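Local structure of hypothetical protein (Uncultured marine organism, 2OP5) at residues T8-T19 with F98-V109; L39-L48 with K78-F87. The protein is of unknown function but forms a homodimer of ferredoxin-like subunits related to the dimeric alpha-beta barrel proteins. All blocks are in the same frame, centred on the assembly; numbering follows the deposited sequence.

Contact 1. Residues T8-T19 with F98-V109; sequences TAFLNSLFMDFT and FVFKIHNNRGVV. With EDO (1,2-ethanediol), chain H.
Phe10, Leu11 and Asn12 pair antiparallel with Val108, Gly107 and Arg106, and Phe15 pairs with His103 further on, the axes of strands 10-17 and 106-109 closing to 4.9 Å at 137°. Between these ladders the usual exchange at Ser13 and Asn105 is altered by side-chain amides. Asn105 N turns to Asn12 OD1 (3.1 Å), while Ser13 O is met instead by Asn105 ND2 (2.9 Å), in the plane of that amide and nearly along the C=O axis. The Asn12 amide lies beside Arg106 CG, its CG swung opposite the backbone N (chi1 -169°), and ND2 sends an almost straight bond to Asn104 OD1 (3.3 Å). Replacing Asn12 by an alanine would probably leave Asn105 N and Asn104 OD1 without these partners and let the Asn104 side chain turn. Arg106 N donates a hydrogen bond to O1 of 1,2-ethanediol, which is also hydrogen-bonded to Trp57 O of the second subunit. Toward the other end, Met16, present as selenomethionine, lies alongside Phe100 in a Met-aromatic contact: its CG is 3.6 Å from Phe100 CD1, and SE approaches the ring obliquely. Phe100 CB in turn sits over a face of the Phe18 ring, and Leu14 CD1 meets Ile102 CG2 at 3.9 Å. Strand 10-17 is an inner strand of the 4-1-3-2 ferredoxin-like sheet, bonded on its other edge to strand 63-70, where Ala9 and Phe10 both face Tyr70 in a classic beta bulge. Helix 21-28 covers Met16 and Phe18, Tyr76 of helix 73-86 meets the Phe10 ring, and Val109 joins an antiparallel ladder with a strand of the second subunit, continuing the sheet across the dimer.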
loop_
_atom_site.group_PDB
_atom_site.type_symbol
_atom_site.label_atom_id
_atom_site.label_comp_id
_atom_site.label_asym_id
_atom_site.label_seq_id
_atom_site.Cartn_x
_atom_site.Cartn_y
_atom_site.Cartn_z
ATOM N N THR A 8 5.147 4.130 -11.144
ATOM C CA THR A 8 5.765 4.013 -9.833
ATOM C C THR A 8 6.889 2.996 -9.921
ATOM O O THR A 8 6.683 1.886 -10.375
ATOM C CB THR A 8 4.741 3.553 -8.750
ATOM O OG1 THR A 8 3.693 4.511 -8.635
ATOM C CG2 THR A 8 5.395 3.418 -7.386
ATOM N N ALA A 9 8.076 3.394 -9.492
ATOM C CA ALA A 9 9.241 2.511 -9.470
ATOM C C ALA A 9 9.552 2.034 -8.062
ATOM O O ALA A 9 9.983 0.900 -7.874
ATOM C CB ALA A 9 10.441 3.225 -10.022
ATOM N N PHE A 10 9.360 2.918 -7.088
ATOM C CA PHE A 10 9.644 2.637 -5.691
ATOM C C PHE A 10 8.429 2.971 -4.848
ATOM O O PHE A 10 7.735 3.936 -5.133
ATOM C CB PHE A 10 10.822 3.475 -5.246
ATOM C CG PHE A 10 11.454 3.009 -3.974
ATOM C CD1 PHE A 10 12.280 1.894 -3.976
ATOM C CD2 PHE A 10 11.292 3.719 -2.792
ATOM C CE1 PHE A 10 12.906 1.485 -2.819
ATOM C CE2 PHE A 10 11.929 3.296 -1.616
ATOM C CZ PHE A 10 12.733 2.191 -1.640
ATOM N N LEU A 11 8.222 2.196 -3.785
ATOM C CA LEU A 11 7.039 2.314 -2.953
ATOM C C LEU A 11 7.263 1.947 -1.475
ATOM O O LEU A 11 8.080 1.083 -1.148
ATOM C CB LEU A 11 5.980 1.384 -3.581
ATOM C CG LEU A 11 4.566 1.062 -3.100
ATOM C CD1 LEU A 11 3.729 0.544 -4.250
ATOM C CD2 LEU A 11 4.549 0.060 -1.968
ATOM N N ASN A 12 6.540 2.636 -0.593
ATOM C CA ASN A 12 6.518 2.296 0.835
ATOM C C ASN A 12 5.064 2.094 1.230
ATOM O O ASN A 12 4.238 2.978 1.020
ATOM C CB ASN A 12 7.145 3.375 1.709
ATOM C CG ASN A 12 7.361 2.922 3.160
ATOM O OD1 ASN A 12 7.181 1.750 3.510
ATOM N ND2 ASN A 12 7.780 3.853 4.005
ATOM N N SER A 13 4.750 0.907 1.733
ATOM C CA SER A 13 3.408 0.564 2.215
ATOM C C SER A 13 3.629 0.360 3.686
ATOM O O SER A 13 4.038 -0.723 4.128
ATOM C CB SER A 13 2.874 -0.718 1.568
ATOM O OG SER A 13 1.586 -1.049 2.080
ATOM N N LEU A 14 3.416 1.434 4.435
ATOM C CA LEU A 14 3.672 1.417 5.852
ATOM C C LEU A 14 2.375 1.388 6.646
ATOM O O LEU A 14 1.304 1.693 6.098
ATOM C CB LEU A 14 4.538 2.609 6.234
ATOM C CG LEU A 14 3.957 4.010 6.325
ATOM C CD1 LEU A 14 3.109 4.222 7.574
ATOM C CD2 LEU A 14 5.111 5.019 6.360
ATOM N N PHE A 15 2.476 0.955 7.905
ATOM C CA PHE A 15 1.307 0.958 8.783
ATOM C C PHE A 15 1.694 1.311 10.221
ATOM O O PHE A 15 2.844 1.111 10.631
ATOM C CB PHE A 15 0.434 -0.324 8.668
ATOM C CG PHE A 15 1.095 -1.618 9.140
ATOM C CD1 PHE A 15 1.793 -2.430 8.253
ATOM C CD2 PHE A 15 0.953 -2.046 10.452
ATOM C CE1 PHE A 15 2.365 -3.628 8.669
ATOM C CE2 PHE A 15 1.537 -3.245 10.887
ATOM C CZ PHE A 15 2.244 -4.037 9.991
HETATM N N MSE A 16 0.718 1.891 10.939
HETATM C CA MSE A 16 0.879 2.309 12.340
HETATM C C MSE A 16 -0.281 1.788 13.169
HETATM O O MSE A 16 -1.433 1.906 12.767
HETATM C CB MSE A 16 0.881 3.819 12.486
HETATM C CG MSE A 16 2.152 4.483 12.053
HETATM SE SE MSE A 16 1.769 6.313 11.480
HETATM C CE MSE A 16 0.747 5.808 10.006
ATOM N N ASP A 17 0.041 1.257 14.339
ATOM C CA ASP A 17 -0.925 0.687 15.262
ATOM C C ASP A 17 -0.899 1.481 16.551
ATOM O O ASP A 17 0.169 1.660 17.149
ATOM C CB ASP A 17 -0.568 -0.758 15.576
ATOM C CG ASP A 17 -0.632 -1.651 14.359
ATOM O OD1 ASP A 17 -1.327 -1.269 13.405
ATOM O OD2 ASP A 17 0.023 -2.726 14.346
ATOM N N PHE A 18 -2.082 1.927 16.975
ATOM C CA PHE A 18 -2.247 2.728 18.187
ATOM C C PHE A 18 -2.809 1.893 19.325
ATOM O O PHE A 18 -3.418 0.836 19.096
ATOM C CB PHE A 18 -3.131 3.951 17.884
ATOM C CG PHE A 18 -2.530 4.875 16.858
ATOM C CD1 PHE A 18 -2.722 4.644 15.499
ATOM C CD2 PHE A 18 -1.716 5.932 17.241
ATOM C CE1 PHE A 18 -2.149 5.480 14.545
ATOM C CE2 PHE A 18 -1.133 6.761 16.284
ATOM C CZ PHE A 18 -1.360 6.533 14.935
ATOM N N THR A 19 -2.570 2.356 20.552
ATOM C CA THR A 19 -3.017 1.655 21.753
ATOM C C THR A 19 -4.492 1.955 22.085
ATOM O O THR A 19 -5.070 1.356 22.996
ATOM C CB THR A 19 -2.135 1.975 22.984
ATOM O OG1 THR A 19 -2.281 3.349 23.343
ATOM C CG2 THR A 19 -0.652 1.651 22.718
ATOM N N PHE A 98 1.963 10.521 21.331
ATOM C CA PHE A 98 1.469 9.303 20.734
ATOM C C PHE A 98 2.386 8.101 20.993
ATOM O O PHE A 98 3.559 8.238 21.347
ATOM C CB PHE A 98 1.343 9.474 19.216
ATOM C CG PHE A 98 0.367 10.545 18.793
ATOM C CD1 PHE A 98 -0.991 10.257 18.672
ATOM C CD2 PHE A 98 0.801 11.826 18.513
ATOM C CE1 PHE A 98 -1.903 11.234 18.283
ATOM C CE2 PHE A 98 -0.102 12.806 18.122
ATOM C CZ PHE A 98 -1.459 12.508 18.011
ATOM N N VAL A 99 1.821 6.914 20.823
ATOM C CA VAL A 99 2.570 5.672 20.966
ATOM C C VAL A 99 2.068 4.739 19.864
ATOM O O VAL A 99 0.871 4.432 19.782
ATOM C CB VAL A 99 2.394 4.996 22.331
ATOM C CG1 VAL A 99 3.107 3.649 22.330
ATOM C CG2 VAL A 99 2.904 5.896 23.479
ATOM N N PHE A 100 3.014 4.319 19.030
ATOM C CA PHE A 100 2.782 3.443 17.913
ATOM C C PHE A 100 4.147 3.154 17.326
ATOM O O PHE A 100 5.072 3.925 17.545
ATOM C CB PHE A 100 1.972 4.180 16.829
ATOM C CG PHE A 100 2.651 5.445 16.308
ATOM C CD1 PHE A 100 3.581 5.388 15.273
ATOM C CD2 PHE A 100 2.368 6.677 16.863
ATOM C CE1 PHE A 100 4.213 6.549 14.807
ATOM C CE2 PHE A 100 2.993 7.822 16.405
ATOM C CZ PHE A 100 3.919 7.758 15.369
ATOM N N LYS A 101 4.288 2.052 16.592
ATOM C CA LYS A 101 5.525 1.749 15.870
ATOM C C LYS A 101 5.175 1.714 14.394
ATOM O O LYS A 101 4.174 1.085 14.012
ATOM C CB LYS A 101 6.107 0.398 16.281
ATOM C CG LYS A 101 7.329 -0.036 15.444
ATOM C CD LYS A 101 7.882 -1.385 15.863
ATOM C CE LYS A 101 8.540 -1.334 17.231
ATOM N NZ LYS A 101 9.317 -2.568 17.481
ATOM N N ILE A 102 5.992 2.368 13.575
ATOM C CA ILE A 102 5.765 2.360 12.159
ATOM C C ILE A 102 6.348 1.072 11.612
ATOM O O ILE A 102 7.510 0.750 11.874
ATOM C CB ILE A 102 6.413 3.561 11.449
ATOM C CG1 ILE A 102 5.790 4.864 11.954
ATOM C CG2 ILE A 102 6.171 3.493 9.944
ATOM C CD1 ILE A 102 6.201 6.128 11.173
ATOM N N HIS A 103 5.510 0.329 10.886
ATOM C CA HIS A 103 5.951 -0.844 10.143
ATOM C C HIS A 103 6.101 -0.447 8.702
ATOM O O HIS A 103 5.104 -0.217 8.030
ATOM C CB HIS A 103 4.947 -1.969 10.268
ATOM C CG HIS A 103 4.963 -2.606 11.614
ATOM N ND1 HIS A 103 3.960 -2.423 12.540
ATOM C CD2 HIS A 103 5.890 -3.396 12.208
ATOM C CE1 HIS A 103 4.251 -3.112 13.633
ATOM N NE2 HIS A 103 5.423 -3.698 13.462
ATOM N N ASN A 104 7.347 -0.317 8.259
ATOM C CA ASN A 104 7.661 0.046 6.878
ATOM C C ASN A 104 7.871 -1.190 6.039
ATOM O O ASN A 104 8.347 -2.227 6.546
ATOM C CB ASN A 104 8.951 0.866 6.801
ATOM C CG ASN A 104 8.869 2.142 7.593
ATOM O OD1 ASN A 104 8.234 3.122 7.167
ATOM N ND2 ASN A 104 9.535 2.152 8.750
ATOM N N ASN A 105 7.531 -1.044 4.760
ATOM C CA ASN A 105 7.674 -2.072 3.742
ATOM C C ASN A 105 8.041 -1.372 2.441
ATOM O O ASN A 105 7.153 -1.071 1.644
ATOM C CB ASN A 105 6.370 -2.849 3.569
ATOM C CG ASN A 105 5.964 -3.581 4.836
ATOM O OD1 ASN A 105 6.525 -4.613 5.167
ATOM N ND2 ASN A 105 4.981 -3.035 5.550
ATOM N N ARG A 106 9.342 -1.125 2.239
ATOM C CA ARG A 106 9.844 -0.413 1.063
ATOM C C ARG A 106 10.461 -1.341 0.055
ATOM O O ARG A 106 11.165 -2.285 0.428
ATOM C CB ARG A 106 10.951 0.565 1.428
ATOM C CG ARG A 106 10.646 1.533 2.509
ATOM C CD ARG A 106 11.844 2.437 2.754
ATOM N NE ARG A 106 11.861 2.890 4.139
ATOM C CZ ARG A 106 12.577 2.352 5.123
ATOM N NH1 ARG A 106 13.383 1.315 4.931
ATOM N NH2 ARG A 106 12.480 2.872 6.335
ATOM N N GLY A 107 10.282 -1.019 -1.223
ATOM C CA GLY A 107 10.876 -1.811 -2.290
ATOM C C GLY A 107 10.552 -1.361 -3.703
ATOM O O GLY A 107 9.826 -0.390 -3.913
ATOM N N VAL A 108 11.099 -2.112 -4.659
ATOM C CA VAL A 108 10.958 -1.856 -6.064
ATOM C C VAL A 108 9.642 -2.423 -6.538
ATOM O O VAL A 108 9.274 -3.537 -6.154
ATOM C CB VAL A 108 12.010 -2.626 -6.935
ATOM C CG1 VAL A 108 12.150 -1.981 -8.299
ATOM C CG2 VAL A 108 13.354 -2.640 -6.322
ATOM N N VAL A 109 8.974 -1.674 -7.403
ATOM C CA VAL A 109 7.774 -2.144 -8.050
ATOM C C VAL A 109 8.187 -3.138 -9.155
ATOM O O VAL A 109 9.112 -2.883 -9.931
ATOM C CB VAL A 109 6.934 -0.978 -8.624
ATOM C CG1 VAL A 109 5.801 -1.503 -9.493
ATOM C CG2 VAL A 109 6.371 -0.135 -7.498
HETATM C C1 EDO H . 11.434 -1.495 4.879
HETATM O O1 EDO H . 11.143 -2.657 4.079
HETATM C C2 EDO H . 12.433 -1.837 5.980
HETATM O O2 EDO H . 11.869 -1.561 7.271
#

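Contact 2. Residues L39-L48 with K78-F87; sequences LYSRLSAAGL and KCQEIIDKEF
Ile82 fits as a knob into a hole made by Leu39, Arg42, Leu43 and Ala46. Its two branches divide the work: CG2 lies 3.6 Å from Leu43 CD2 and also meets Leu39 CD1, while the extended arm carries CD1 to 3.7 Å from Ala46 CB and close to the Arg42 carbonyl oxygen. Leu43 and Ile82 run antiparallel alongside each other, and Leu43 CD2 goes on to touch Cys79 CB and Ile83 CG1. Cys79 points its sulfur into the end of helix 39-46, where SG is 3.8 Å from Ala46 CB and also approaches Leu48 CB. That helix stops in a Schellman motif, Gly47 taking the positive phi and Leu48 N bonding back to Leu43 O. The two helical segments run nearly antiparallel, their axes 9.3 Å apart at closest and at 155°. At the opposite end of the contact Leu39 CD2 lies 3.9 Å from Phe87 CE2, while CD1 rests on the aliphatic part of Glu86. The Glu86 chain bends at chi2 (68°), and its carboxylate comes to the edge of the Arg42 guanidinium, the two planes 26° apart. Arg42 NH2 meets OE1 of Glu86 on the syn side but well out of the carboxylate plane, at 3.2 Å, forming the salt bridge; the bond from NH1 to the same oxygen is weak. A water donates to Glu86 OE1 at 2.6 Å and to Ile82 O, and accepts weakly from Arg42 NH1. The chemistry is therefore split: branched apolar chains and a cysteine join the two helices of the ferredoxin-like layer, while along one margin a single carboxylate oxygen gathers the guanidinium and a water, which would probably favour the ionised form of Glu86.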
loop_
_atom_site.group_PDB
_atom_site.type_symbol
_atom_site.label_atom_id
_atom_site.label_comp_id
_atom_site.label_asym_id
_atom_site.label_seq_id
_atom_site.Cartn_x
_atom_site.Cartn_y
_atom_site.Cartn_z
ATOM N N LEU A 39 3.559 21.152 1.102
ATOM C CA LEU A 39 4.561 20.104 1.226
ATOM C C LEU A 39 4.421 19.129 0.048
ATOM O O LEU A 39 5.393 18.801 -0.600
ATOM C CB LEU A 39 4.404 19.365 2.564
ATOM C CG LEU A 39 5.370 18.198 2.760
ATOM C CD1 LEU A 39 6.740 18.691 2.688
ATOM C CD2 LEU A 39 5.162 17.438 4.063
ATOM N N TYR A 40 3.202 18.682 -0.223
ATOM C CA TYR A 40 2.948 17.792 -1.365
ATOM C C TYR A 40 3.423 18.361 -2.688
ATOM O O TYR A 40 3.924 17.635 -3.522
ATOM C CB TYR A 40 1.455 17.485 -1.516
ATOM C CG TYR A 40 0.897 16.419 -0.614
ATOM C CD1 TYR A 40 1.558 15.193 -0.450
ATOM C CD2 TYR A 40 -0.346 16.582 -0.022
ATOM C CE1 TYR A 40 1.048 14.218 0.345
ATOM C CE2 TYR A 40 -0.882 15.590 0.754
ATOM C CZ TYR A 40 -0.183 14.408 0.938
ATOM O OH TYR A 40 -0.719 13.421 1.743
ATOM N N SER A 41 3.255 19.661 -2.886
ATOM C CA SER A 41 3.714 20.285 -4.132
ATOM C C SER A 41 5.207 20.081 -4.315
ATOM O O SER A 41 5.640 19.703 -5.383
ATOM C CB SER A 41 3.393 21.778 -4.148
ATOM O OG SER A 41 3.619 22.319 -5.432
ATOM N N ARG A 42 5.975 20.302 -3.246
ATOM C CA ARG A 42 7.429 20.159 -3.293
ATOM C C ARG A 42 7.900 18.709 -3.335
ATOM O O ARG A 42 8.905 18.417 -3.985
ATOM C CB ARG A 42 8.085 20.939 -2.146
ATOM C CG ARG A 42 7.983 22.433 -2.415
ATOM C CD ARG A 42 8.510 23.346 -1.307
ATOM N NE ARG A 42 7.582 23.410 -0.181
ATOM C CZ ARG A 42 7.725 22.794 0.982
ATOM N NH1 ARG A 42 8.787 22.057 1.253
ATOM N NH2 ARG A 42 6.788 22.949 1.898
ATOM N N LEU A 43 7.198 17.819 -2.642
ATOM C CA LEU A 43 7.522 16.411 -2.665
ATOM C C LEU A 43 7.163 15.844 -4.043
ATOM O O LEU A 43 7.892 15.032 -4.599
ATOM C CB LEU A 43 6.773 15.652 -1.563
ATOM C CG LEU A 43 7.065 15.899 -0.073
ATOM C CD1 LEU A 43 6.092 15.121 0.774
ATOM C CD2 LEU A 43 8.490 15.519 0.345
ATOM N N SER A 44 6.059 16.297 -4.622
ATOM C CA SER A 44 5.664 15.788 -5.951
ATOM C C SER A 44 6.696 16.181 -7.011
ATOM O O SER A 44 7.010 15.376 -7.883
ATOM C CB SER A 44 4.253 16.225 -6.367
ATOM O OG SER A 44 4.218 17.492 -6.998
ATOM N N ALA A 45 7.259 17.384 -6.900
ATOM C CA ALA A 45 8.317 17.810 -7.818
ATOM C C ALA A 45 9.580 16.977 -7.584
ATOM O O ALA A 45 10.368 16.774 -8.507
ATOM C CB ALA A 45 8.613 19.272 -7.630
ATOM N N ALA A 46 9.766 16.488 -6.355
ATOM C CA ALA A 46 10.935 15.657 -6.013
ATOM C C ALA A 46 10.779 14.165 -6.332
ATOM O O ALA A 46 11.723 13.407 -6.145
ATOM C CB ALA A 46 11.320 15.836 -4.529
ATOM N N GLY A 47 9.603 13.738 -6.778
ATOM C CA GLY A 47 9.400 12.339 -7.105
ATOM C C GLY A 47 8.213 11.653 -6.456
ATOM O O GLY A 47 7.945 10.488 -6.772
ATOM N N LEU A 48 7.519 12.315 -5.524
ATOM C CA LEU A 48 6.319 11.693 -4.964
ATOM C C LEU A 48 5.248 11.750 -6.058
ATOM O O LEU A 48 4.982 12.818 -6.640
ATOM C CB LEU A 48 5.832 12.390 -3.690
ATOM C CG LEU A 48 4.648 11.726 -2.988
ATOM C CD1 LEU A 48 5.038 10.402 -2.357
ATOM C CD2 LEU A 48 4.057 12.648 -1.951
ATOM N N LYS A 78 15.148 12.085 -1.773
ATOM C CA LYS A 78 15.036 13.535 -1.819
ATOM C C LYS A 78 13.800 13.932 -1.007
ATOM O O LYS A 78 13.823 14.929 -0.319
ATOM C CB LYS A 78 14.941 14.062 -3.250
ATOM C CG LYS A 78 16.220 13.843 -4.063
ATOM C CD LYS A 78 16.167 14.423 -5.472
ATOM C CE LYS A 78 15.035 13.862 -6.335
ATOM N NZ LYS A 78 15.098 14.429 -7.710
ATOM N N CYS A 79 12.731 13.136 -1.077
ATOM C CA CYS A 79 11.513 13.437 -0.315
ATOM C C CYS A 79 11.728 13.291 1.181
ATOM O O CYS A 79 11.074 13.965 1.939
ATOM C CB CYS A 79 10.331 12.593 -0.788
ATOM S SG CYS A 79 9.668 13.184 -2.335
ATOM N N GLN A 80 12.625 12.403 1.589
ATOM C CA GLN A 80 12.985 12.231 3.000
ATOM C C GLN A 80 13.765 13.434 3.489
ATOM O O GLN A 80 13.673 13.824 4.635
ATOM C CB GLN A 80 13.837 10.957 3.226
ATOM C CG GLN A 80 13.057 9.649 3.217
ATOM C CD GLN A 80 12.019 9.579 4.321
ATOM O OE1 GLN A 80 10.809 9.701 4.078
ATOM N NE2 GLN A 80 12.479 9.409 5.536
ATOM N N GLU A 81 14.531 14.025 2.591
ATOM C CA GLU A 81 15.322 15.191 2.916
ATOM C C GLU A 81 14.388 16.403 3.115
ATOM O O GLU A 81 14.558 17.203 4.046
ATOM C CB GLU A 81 16.296 15.450 1.769
ATOM C CG GLU A 81 17.515 16.278 2.138
ATOM C CD GLU A 81 18.454 15.509 3.049
ATOM O OE1 GLU A 81 18.205 15.475 4.280
ATOM O OE2 GLU A 81 19.445 14.951 2.512
ATOM N N ILE A 82 13.422 16.532 2.208
ATOM C CA ILE A 82 12.418 17.614 2.260
ATOM C C ILE A 82 11.595 17.549 3.556
ATOM O O ILE A 82 11.419 18.562 4.234
ATOM C CB ILE A 82 11.529 17.590 0.991
ATOM C CG1 ILE A 82 12.389 18.056 -0.201
ATOM C CG2 ILE A 82 10.298 18.472 1.167
ATOM C CD1 ILE A 82 11.699 17.985 -1.564
ATOM N N ILE A 83 11.107 16.355 3.890
ATOM C CA ILE A 83 10.368 16.115 5.146
ATOM C C ILE A 83 11.187 16.496 6.409
ATOM O O ILE A 83 10.634 17.036 7.375
ATOM C CB ILE A 83 9.903 14.651 5.191
ATOM C CG1 ILE A 83 8.762 14.464 4.180
ATOM C CG2 ILE A 83 9.427 14.236 6.593
ATOM C CD1 ILE A 83 8.568 13.090 3.731
ATOM N N ASP A 84 12.494 16.239 6.376
ATOM C CA ASP A 84 13.410 16.534 7.488
ATOM C C ASP A 84 13.535 18.031 7.706
ATOM O O ASP A 84 13.589 18.509 8.840
ATOM C CB ASP A 84 14.807 15.959 7.197
ATOM C CG ASP A 84 15.739 16.032 8.398
ATOM O OD1 ASP A 84 15.394 15.430 9.434
ATOM O OD2 ASP A 84 16.824 16.669 8.306
ATOM N N LYS A 85 13.606 18.765 6.602
ATOM C CA LYS A 85 13.696 20.206 6.632
ATOM C C LYS A 85 12.322 20.895 6.882
ATOM O O LYS A 85 12.266 22.095 7.191
ATOM C CB LYS A 85 14.269 20.683 5.296
ATOM C CG LYS A 85 15.705 20.251 4.994
ATOM N N GLU A 86 11.230 20.142 6.723
ATOM C CA GLU A 86 9.870 20.656 6.891
ATOM C C GLU A 86 9.462 20.759 8.349
ATOM O O GLU A 86 8.804 21.708 8.720
ATOM C CB GLU A 86 8.871 19.731 6.179
ATOM C CG GLU A 86 7.424 20.186 6.138
ATOM C CD GLU A 86 7.214 21.418 5.252
ATOM O OE1 GLU A 86 8.150 21.773 4.507
ATOM O OE2 GLU A 86 6.123 22.032 5.308
ATOM N N PHE A 87 9.844 19.770 9.155
ATOM C CA PHE A 87 9.442 19.701 10.546
ATOM C C PHE A 87 10.639 19.703 11.472
ATOM O O PHE A 87 11.748 19.388 11.068
ATOM C CB PHE A 87 8.582 18.455 10.767
ATOM C CG PHE A 87 7.435 18.329 9.781
ATOM C CD1 PHE A 87 6.260 19.022 9.971
ATOM C CD2 PHE A 87 7.554 17.516 8.668
ATOM C CE1 PHE A 87 5.213 18.921 9.061
ATOM C CE2 PHE A 87 6.528 17.387 7.761
ATOM C CZ PHE A 87 5.354 18.096 7.953
HETATM O O HOH W 1 10.616 21.372 3.743
#

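Contact 1 lies within the beta-sheet and contact 2 joins two helices of the layer packed on it; their centres are about 17 Å apart and their nearest atoms about 7 Å, without touching. Strand 63-70 and helix 73-86 connect them. Tyr70 exchanges backbone bonds with Ala9 and Phe10 and packs on Leu48 and Cys79, and Tyr76, on the helix that carries 78-87, meets the Phe10 ring. Both contacts also reach the second subunit: Val109 by strand pairing, Tyr40 by stacking on its Phe113, and Ser44 O by a bond from its Arg115. The ethanediol bound at Arg106 belongs to contact 1, probably comes from the crystallisation liquor, and does not by itself identify an active site.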